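Uncharacterized protein AF_0941 (Archaeoglobus fulgidus, PDB 1YOZ) is of unknown function, a small all-helical archaeal protein of the AF0941-like family that packs as a two-chain assembly. Local coordinates at residues S8-D11 / R12-E15; V72-L75 / S76-E80; F85-K89 / G90-E94. One frame throughout, in Å; residues are numbered along the deposited sequence.

In the fold
All three contacts are local, made between residues close in sequence, but they sit at different depths. Interactions 1 and 2 have their centres about 7 and 10 Å from the centre of the folded chain and touch each other: Phe9 packs on Leu75, and Leu10 and Met13 pack on His78, joining helix 8-18 to helix 75-88. Interaction 3, at the far end of helix 75-88, is centred about 17 Å from both and mostly exposed. Regular helical bonds dominate interaction 1, interaction 2 starts a new helix after a break, and interaction 3 ends that helix with a Schellman motif. Interaction 1 reaches the second subunit through a salt bridge of Asp11; at interaction 2 Gln74 merely comes near its counterpart there.

Interaction 1. Residues S8-D11 / R12-E15; sequences SFLD and RMGE
The flat guanidinium of Arg12 lies against the first turn of the helix, with Ser8 O at its edge and near its plane. NE is 3.6 Å from Ser8 O without bonding to it, and CB of Ser8 lies 4.0 Å from the same NE. The arginine chain reaches back over that carbonyl because CG stands anti to the carbonyl carbon (chi1 -83°), beside the backbone N, and the chain then bends at chi3. On another side of the helix CD1 of Leu10 meets CE of Met13 at 3.9 Å, the two side chains crossing at a slant; both pack on His78 of helix 75-88. Glu15 is placed much like Arg12, one turn on, with its CG 3.4 Å from Asp11 O. Four backbone hydrogen bonds of the alpha-helical i to i+4 pattern run from Arg12, Met13, Gly14 and Glu15 back to Ser8, Phe9, Leu10 and Asp11; that from Met13 N to Phe9 O is 2.8 Å long and nearly straight. Ser8 OG hydrogen-bonds OD1 of Asp42, and OD1 of Asp11 forms a salt bridge with Arg62 of the second subunit. The chemistry is thus divided by side: apolar groups face the neighbouring helices, and Asp11 carries charge to the subunit interface, whereas Arg12 NE is covered by the contact and has no partner in the model.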
loop_
_atom_site.group_PDB
_atom_site.type_symbol
_atom_site.label_atom_id
_atom_site.label_comp_id
_atom_site.label_asym_id
_atom_site.label_seq_id
_atom_site.Cartn_x
_atom_site.Cartn_y
_atom_site.Cartn_z
ATOM N N SER B 8 8.346 0.285 5.845
ATOM C CA SER B 8 9.442 1.231 5.928
ATOM C C SER B 8 10.063 1.468 4.572
ATOM O O SER B 8 10.404 2.601 4.265
ATOM C CB SER B 8 10.490 0.703 6.913
ATOM O OG SER B 8 9.927 0.758 8.237
ATOM N N PHE B 9 10.156 0.421 3.752
ATOM C CA PHE B 9 10.761 0.604 2.429
ATOM C C PHE B 9 9.915 1.540 1.582
ATOM O O PHE B 9 10.436 2.518 0.959
ATOM C CB PHE B 9 10.984 -0.715 1.688
ATOM C CG PHE B 9 11.641 -0.545 0.357
ATOM C CD1 PHE B 9 13.034 -0.498 0.254
ATOM C CD2 PHE B 9 10.874 -0.417 -0.804
ATOM C CE1 PHE B 9 13.654 -0.305 -0.981
ATOM C CE2 PHE B 9 11.479 -0.205 -2.042
ATOM C CZ PHE B 9 12.866 -0.163 -2.137
ATOM N N LEU B 10 8.620 1.256 1.565
ATOM C CA LEU B 10 7.661 2.087 0.820
ATOM C C LEU B 10 7.711 3.546 1.253
ATOM O O LEU B 10 7.809 4.443 0.426
ATOM C CB LEU B 10 6.243 1.499 0.914
ATOM C CG LEU B 10 5.146 2.314 0.214
ATOM C CD1 LEU B 10 5.259 2.281 -1.286
ATOM C CD2 LEU B 10 3.838 1.784 0.698
ATOM N N ASP B 11 7.734 3.803 2.557
ATOM C CA ASP B 11 7.774 5.186 3.014
ATOM C C ASP B 11 9.096 5.870 2.665
ATOM O O ASP B 11 9.096 7.027 2.245
ATOM C CB ASP B 11 7.540 5.296 4.527
ATOM C CG ASP B 11 6.102 4.999 4.940
ATOM O OD1 ASP B 11 5.108 5.348 4.242
ATOM O OD2 ASP B 11 5.963 4.410 6.003
ATOM N N ARG B 12 10.224 5.202 2.922
ATOM C CA ARG B 12 11.529 5.822 2.593
ATOM C C ARG B 12 11.640 6.097 1.105
ATOM O O ARG B 12 12.116 7.146 0.706
ATOM C CB ARG B 12 12.713 4.949 3.008
ATOM C CG ARG B 12 13.098 5.111 4.470
ATOM C CD ARG B 12 13.853 3.902 5.016
ATOM N NE ARG B 12 13.263 3.562 6.299
ATOM C CZ ARG B 12 13.716 3.923 7.494
ATOM N NH1 ARG B 12 14.841 4.635 7.623
ATOM N NH2 ARG B 12 13.031 3.543 8.575
ATOM N N MET B 13 11.225 5.147 0.273
ATOM C CA MET B 13 11.203 5.428 -1.170
ATOM C C MET B 13 10.428 6.714 -1.437
ATOM O O MET B 13 10.929 7.574 -2.123
ATOM C CB MET B 13 10.580 4.302 -2.015
ATOM C CG MET B 13 10.175 4.791 -3.478
ATOM S SD MET B 13 9.328 3.496 -4.363
ATOM C CE MET B 13 7.635 3.903 -3.957
ATOM N N GLY B 14 9.216 6.819 -0.885
ATOM C CA GLY B 14 8.322 7.924 -1.134
ATOM C C GLY B 14 8.905 9.255 -0.695
ATOM O O GLY B 14 8.664 10.293 -1.337
ATOM N N GLU B 15 9.634 9.223 0.422
ATOM C CA GLU B 15 10.366 10.381 0.925
ATOM C C GLU B 15 11.451 10.881 -0.033
ATOM O O GLU B 15 11.606 12.092 -0.213
ATOM C CB GLU B 15 10.995 10.059 2.271
ATOM C CG GLU B 15 9.987 10.143 3.392
ATOM C CD GLU B 15 10.476 9.547 4.662
ATOM O OE1 GLU B 15 11.667 9.136 4.760
ATOM O OE2 GLU B 15 9.625 9.446 5.573
#

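Interaction 2. Residues V72-L75 / S76-E80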
loop_
_atom_site.group_PDB
_atom_site.type_symbol
_atom_site.label_atom_id
_atom_site.label_comp_id
_atom_site.label_asym_id
_atom_site.label_seq_id
_atom_site.Cartn_x
_atom_site.Cartn_y
_atom_site.Cartn_z
ATOM N N VAL B 72 6.052 -9.520 -2.850
ATOM C CA VAL B 72 5.992 -10.358 -4.054
ATOM C C VAL B 72 5.706 -9.608 -5.360
ATOM O O VAL B 72 6.187 -10.042 -6.413
ATOM C CB VAL B 72 5.081 -11.587 -3.899
ATOM C CG1 VAL B 72 5.350 -12.330 -2.590
ATOM C CG2 VAL B 72 3.641 -11.184 -3.994
ATOM N N SER B 73 4.956 -8.496 -5.305
ATOM C CA SER B 73 4.336 -7.863 -6.485
ATOM C C SER B 73 4.717 -6.406 -6.755
ATOM O O SER B 73 4.486 -5.939 -7.863
ATOM C CB SER B 73 2.807 -7.895 -6.387
ATOM O OG SER B 73 2.287 -9.218 -6.350
ATOM N N GLN B 74 5.239 -5.665 -5.770
ATOM C CA GLN B 74 5.555 -4.256 -5.973
ATOM C C GLN B 74 6.998 -3.914 -5.675
ATOM O O GLN B 74 7.501 -2.916 -6.176
ATOM C CB GLN B 74 4.688 -3.342 -5.088
ATOM C CG GLN B 74 3.235 -3.189 -5.490
ATOM C CD GLN B 74 3.080 -2.555 -6.872
ATOM O OE1 GLN B 74 3.582 -1.449 -7.138
ATOM N NE2 GLN B 74 2.377 -3.257 -7.757
ATOM N N LEU B 75 7.649 -4.669 -4.794
ATOM C CA LEU B 75 9.018 -4.289 -4.383
ATOM C C LEU B 75 10.003 -4.154 -5.575
ATOM O O LEU B 75 10.734 -3.161 -5.657
ATOM C CB LEU B 75 9.541 -5.216 -3.267
ATOM C CG LEU B 75 11.022 -5.125 -2.859
ATOM C CD1 LEU B 75 11.314 -3.807 -2.141
ATOM C CD2 LEU B 75 11.418 -6.314 -1.961
ATOM N N SER B 76 10.015 -5.105 -6.522
ATOM C CA SER B 76 10.915 -4.918 -7.719
ATOM C C SER B 76 10.620 -3.663 -8.534
ATOM O O SER B 76 11.524 -3.013 -9.049
ATOM C CB SER B 76 10.893 -6.140 -8.667
ATOM O OG SER B 76 9.573 -6.358 -9.153
ATOM N N ILE B 77 9.348 -3.305 -8.647
ATOM C CA ILE B 77 8.948 -2.121 -9.404
ATOM C C ILE B 77 9.418 -0.823 -8.748
ATOM O O ILE B 77 9.910 0.128 -9.411
ATOM C CB ILE B 77 7.435 -2.038 -9.537
ATOM C CG1 ILE B 77 6.902 -3.112 -10.492
ATOM C CG2 ILE B 77 7.044 -0.655 -10.037
ATOM C CD1 ILE B 77 6.192 -4.255 -9.863
ATOM N N HIS B 78 9.221 -0.771 -7.432
ATOM C CA HIS B 78 9.623 0.381 -6.692
ATOM C C HIS B 78 11.125 0.479 -6.607
ATOM O O HIS B 78 11.664 1.577 -6.576
ATOM C CB HIS B 78 8.954 0.379 -5.315
ATOM C CG HIS B 78 7.511 0.758 -5.369
ATOM N ND1 HIS B 78 6.636 0.511 -4.336
ATOM C CD2 HIS B 78 6.790 1.375 -6.335
ATOM C CE1 HIS B 78 5.432 0.941 -4.668
ATOM N NE2 HIS B 78 5.499 1.470 -5.878
ATOM N N PHE B 79 11.805 -0.656 -6.572
ATOM C CA PHE B 79 13.276 -0.663 -6.658
ATOM C C PHE B 79 13.750 0.054 -7.938
ATOM O O PHE B 79 14.568 0.965 -7.891
ATOM C CB PHE B 79 13.761 -2.096 -6.669
ATOM C CG PHE B 79 15.263 -2.252 -6.526
ATOM C CD1 PHE B 79 15.819 -2.579 -5.295
ATOM C CD2 PHE B 79 16.108 -2.141 -7.645
ATOM C CE1 PHE B 79 17.205 -2.756 -5.146
ATOM C CE2 PHE B 79 17.502 -2.337 -7.516
ATOM C CZ PHE B 79 18.050 -2.631 -6.272
ATOM N N GLU B 80 13.156 -0.333 -9.064
ATOM C CA GLU B 80 13.508 0.180 -10.379
ATOM C C GLU B 80 13.082 1.619 -10.569
ATOM O O GLU B 80 13.855 2.429 -11.052
ATOM C CB GLU B 80 12.874 -0.723 -11.442
ATOM C CG GLU B 80 13.472 -2.129 -11.428
ATOM C CD GLU B 80 14.974 -2.155 -11.655
ATOM O OE1 GLU B 80 15.498 -1.295 -12.421
ATOM O OE2 GLU B 80 15.619 -3.069 -11.081
HETATM O O HOH W 1 8.464 -7.691 -6.352
#
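Gln74 and His78 meet one turn apart where helix 57-73 gives way to helix 75-88. The tight part is the backbone of the new first turn. Gln74 holds the N-cap position, and its carbonyl O takes the N-H of His78 at 3.0 Å, nearly straight on, with an N-H...O angle of 166°. Leu75 O takes the N-H of Phe79 in the same way at 2.9 Å, and CB of Phe79 packs against that oxygen.

The side chains of Gln74 and His78 meet more loosely. The Gln74 chain bends at chi2 (-62°), which brings its amide up beside the imidazole; OE1 approaches the ring obliquely and stays 3.7 Å from NE2 of His78, with the amide and ring planes 70° apart. The ring is held from its other nitrogen, since ND1 is hydrogen-bonded to the hydroxyl of Tyr70, one helix back. Ile77 is exposed and marks the open side of the contact. Near helix 99-113 a water spans the break: it accepts from Ser76 N at 3.0 Å and donates a weak bond to Val72 O. It thereby serves an amide at the start of the new helix and a carbonyl near the end of the old one.

Leu75 and Phe79 turn into the protein, where Leu75 packs on Phe9 of helix 8-18, Ile35 and Phe39 of helix 32-51 and Ile105 of helix 99-113, and Phe79 also touches Ile35. His78 faces helix 8-18. The break between helices 57-73 and 75-88 is therefore enclosed on its apolar side by three other helices, while the amide of Gln74 comes close to that of Gln74 of the second subunit, with no bond assigned.

Interaction 3. Residues F85-K89 / G90-E94; sequences FAESK and GFKIE
Glu87 and Lys92 lie side by side and point the same way, their aliphatic parts in contact where the chain turns back past the end of helix 75-88. CG of Glu87 is 3.7 Å from CG of Lys92, so the pair meets through methylene groups. The lysine runs out extended from a CG anti to its backbone N (chi1 -177°) and bends only at chi4; there NZ forms a salt bridge of 2.7 Å with OE2 of Glu94, which it meets on the syn side of the carboxylate.

Ala86 points its methyl toward the returning chain. Its CB touches CG1 of Ile93 at 3.7 Å, and both residues pack on Ala26 of helix 26-29. Phe91 turns its ring away from the helix end, onto Val23, Glu24 and Asp27.

The turn itself is a Schellman motif. Phe91 N donates to Ala86 O at 2.8 Å, and Gly90 N donates to Glu87 O at 2.7 Å, though from well above the carbonyl plane, 57° out of it. Gly90, with its positive phi (103°), takes a conformation in which the lack of a side chain spares a clash with Lys89 O. Within the last turn, Ser88 OG and Lys89 N both donate to Phe85 O from the same face of its plane, and CG of Lys89 lies over the rim of one face of the Phe85 ring.

Backbone hydrogen bonds thus close the helix, and the side chains divide in two: Ala86 and Ile93 make an apolar join to helix 26-29, while the exposed Lys92 and Glu94 pair their opposite charges within the outgoing loop.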
loop_
_atom_site.group_PDB
_atom_site.type_symbol
_atom_site.label_atom_id
_atom_site.label_comp_id
_atom_site.label_asym_id
_atom_site.label_seq_id
_atom_site.Cartn_x
_atom_site.Cartn_y
_atom_site.Cartn_z
ATOM N N PHE B 85 14.624 7.121 -10.754
ATOM C CA PHE B 85 14.548 8.438 -10.126
ATOM C C PHE B 85 15.914 9.013 -9.780
ATOM O O PHE B 85 16.206 10.163 -10.107
ATOM C CB PHE B 85 13.637 8.405 -8.881
ATOM C CG PHE B 85 13.510 9.716 -8.210
ATOM C CD1 PHE B 85 12.487 10.584 -8.562
ATOM C CD2 PHE B 85 14.423 10.106 -7.238
ATOM C CE1 PHE B 85 12.373 11.821 -7.957
ATOM C CE2 PHE B 85 14.317 11.353 -6.631
ATOM C CZ PHE B 85 13.287 12.207 -6.995
ATOM N N ALA B 86 16.754 8.221 -9.118
ATOM C CA ALA B 86 18.091 8.673 -8.743
ATOM C C ALA B 86 18.978 8.962 -9.954
ATOM O O ALA B 86 19.822 9.846 -9.898
ATOM C CB ALA B 86 18.761 7.678 -7.816
ATOM N N GLU B 87 18.781 8.216 -11.038
ATOM C CA GLU B 87 19.559 8.421 -12.262
ATOM C C GLU B 87 19.232 9.758 -12.923
ATOM O O GLU B 87 20.129 10.581 -13.095
ATOM C CB GLU B 87 19.379 7.266 -13.238
ATOM C CG GLU B 87 20.495 7.172 -14.260
ATOM C CD GLU B 87 20.122 7.814 -15.579
ATOM O OE1 GLU B 87 19.211 7.282 -16.254
ATOM O OE2 GLU B 87 20.749 8.837 -15.953
ATOM N N SER B 88 17.964 9.982 -13.281
ATOM C CA SER B 88 17.539 11.260 -13.866
ATOM C C SER B 88 18.165 12.375 -13.052
ATOM O O SER B 88 18.900 13.233 -13.576
ATOM C CB SER B 88 16.002 11.407 -13.872
ATOM O OG SER B 88 15.490 11.776 -12.586
ATOM N N LYS B 89 17.909 12.331 -11.749
ATOM C CA LYS B 89 18.423 13.345 -10.833
ATOM C C LYS B 89 19.951 13.458 -10.765
ATOM O O LYS B 89 20.465 14.425 -10.208
ATOM C CB LYS B 89 17.765 13.213 -9.440
ATOM C CG LYS B 89 16.220 13.271 -9.533
ATOM C CD LYS B 89 15.635 14.361 -8.669
ATOM C CE LYS B 89 14.363 14.907 -9.276
ATOM N NZ LYS B 89 14.593 15.882 -10.374
ATOM N N GLY B 90 20.675 12.504 -11.346
ATOM C CA GLY B 90 22.155 12.615 -11.451
ATOM C C GLY B 90 23.024 11.807 -10.497
ATOM O O GLY B 90 24.236 12.051 -10.394
ATOM N N PHE B 91 22.407 10.853 -9.794
ATOM C CA PHE B 91 23.069 9.992 -8.800
ATOM C C PHE B 91 22.765 8.548 -9.199
ATOM O O PHE B 91 22.095 7.814 -8.458
ATOM C CB PHE B 91 22.481 10.248 -7.403
ATOM C CG PHE B 91 23.296 9.659 -6.256
ATOM C CD1 PHE B 91 23.876 10.495 -5.302
ATOM C CD2 PHE B 91 23.463 8.273 -6.114
ATOM C CE1 PHE B 91 24.612 9.966 -4.235
ATOM C CE2 PHE B 91 24.201 7.733 -5.066
ATOM C CZ PHE B 91 24.773 8.576 -4.122
ATOM N N LYS B 92 23.225 8.149 -10.384
ATOM C CA LYS B 92 22.972 6.798 -10.878
ATOM C C LYS B 92 23.420 5.734 -9.870
ATOM O O LYS B 92 24.482 5.835 -9.272
ATOM C CB LYS B 92 23.627 6.606 -12.249
ATOM C CG LYS B 92 23.387 5.259 -12.927
ATOM C CD LYS B 92 24.078 5.270 -14.290
ATOM C CE LYS B 92 23.674 4.048 -15.101
ATOM N NZ LYS B 92 24.461 2.876 -14.638
ATOM N N ILE B 93 22.591 4.713 -9.691
ATOM C CA ILE B 93 22.842 3.675 -8.694
ATOM C C ILE B 93 23.324 2.391 -9.354
ATOM O O ILE B 93 22.763 1.960 -10.356
ATOM C CB ILE B 93 21.549 3.358 -7.868
ATOM C CG1 ILE B 93 20.877 4.639 -7.376
ATOM C CG2 ILE B 93 21.848 2.350 -6.726
ATOM C CD1 ILE B 93 21.579 5.329 -6.248
ATOM N N GLU B 94 24.360 1.785 -8.786
ATOM C CA GLU B 94 24.968 0.589 -9.381
ATOM C C GLU B 94 24.666 -0.556 -8.438
ATOM O O GLU B 94 25.583 -1.225 -7.949
ATOM C CB GLU B 94 26.502 0.728 -9.581
ATOM C CG GLU B 94 26.941 1.943 -10.435
ATOM C CD GLU B 94 26.412 1.874 -11.857
ATOM O OE1 GLU B 94 26.326 0.757 -12.409
ATOM O OE2 GLU B 94 26.079 2.931 -12.428
#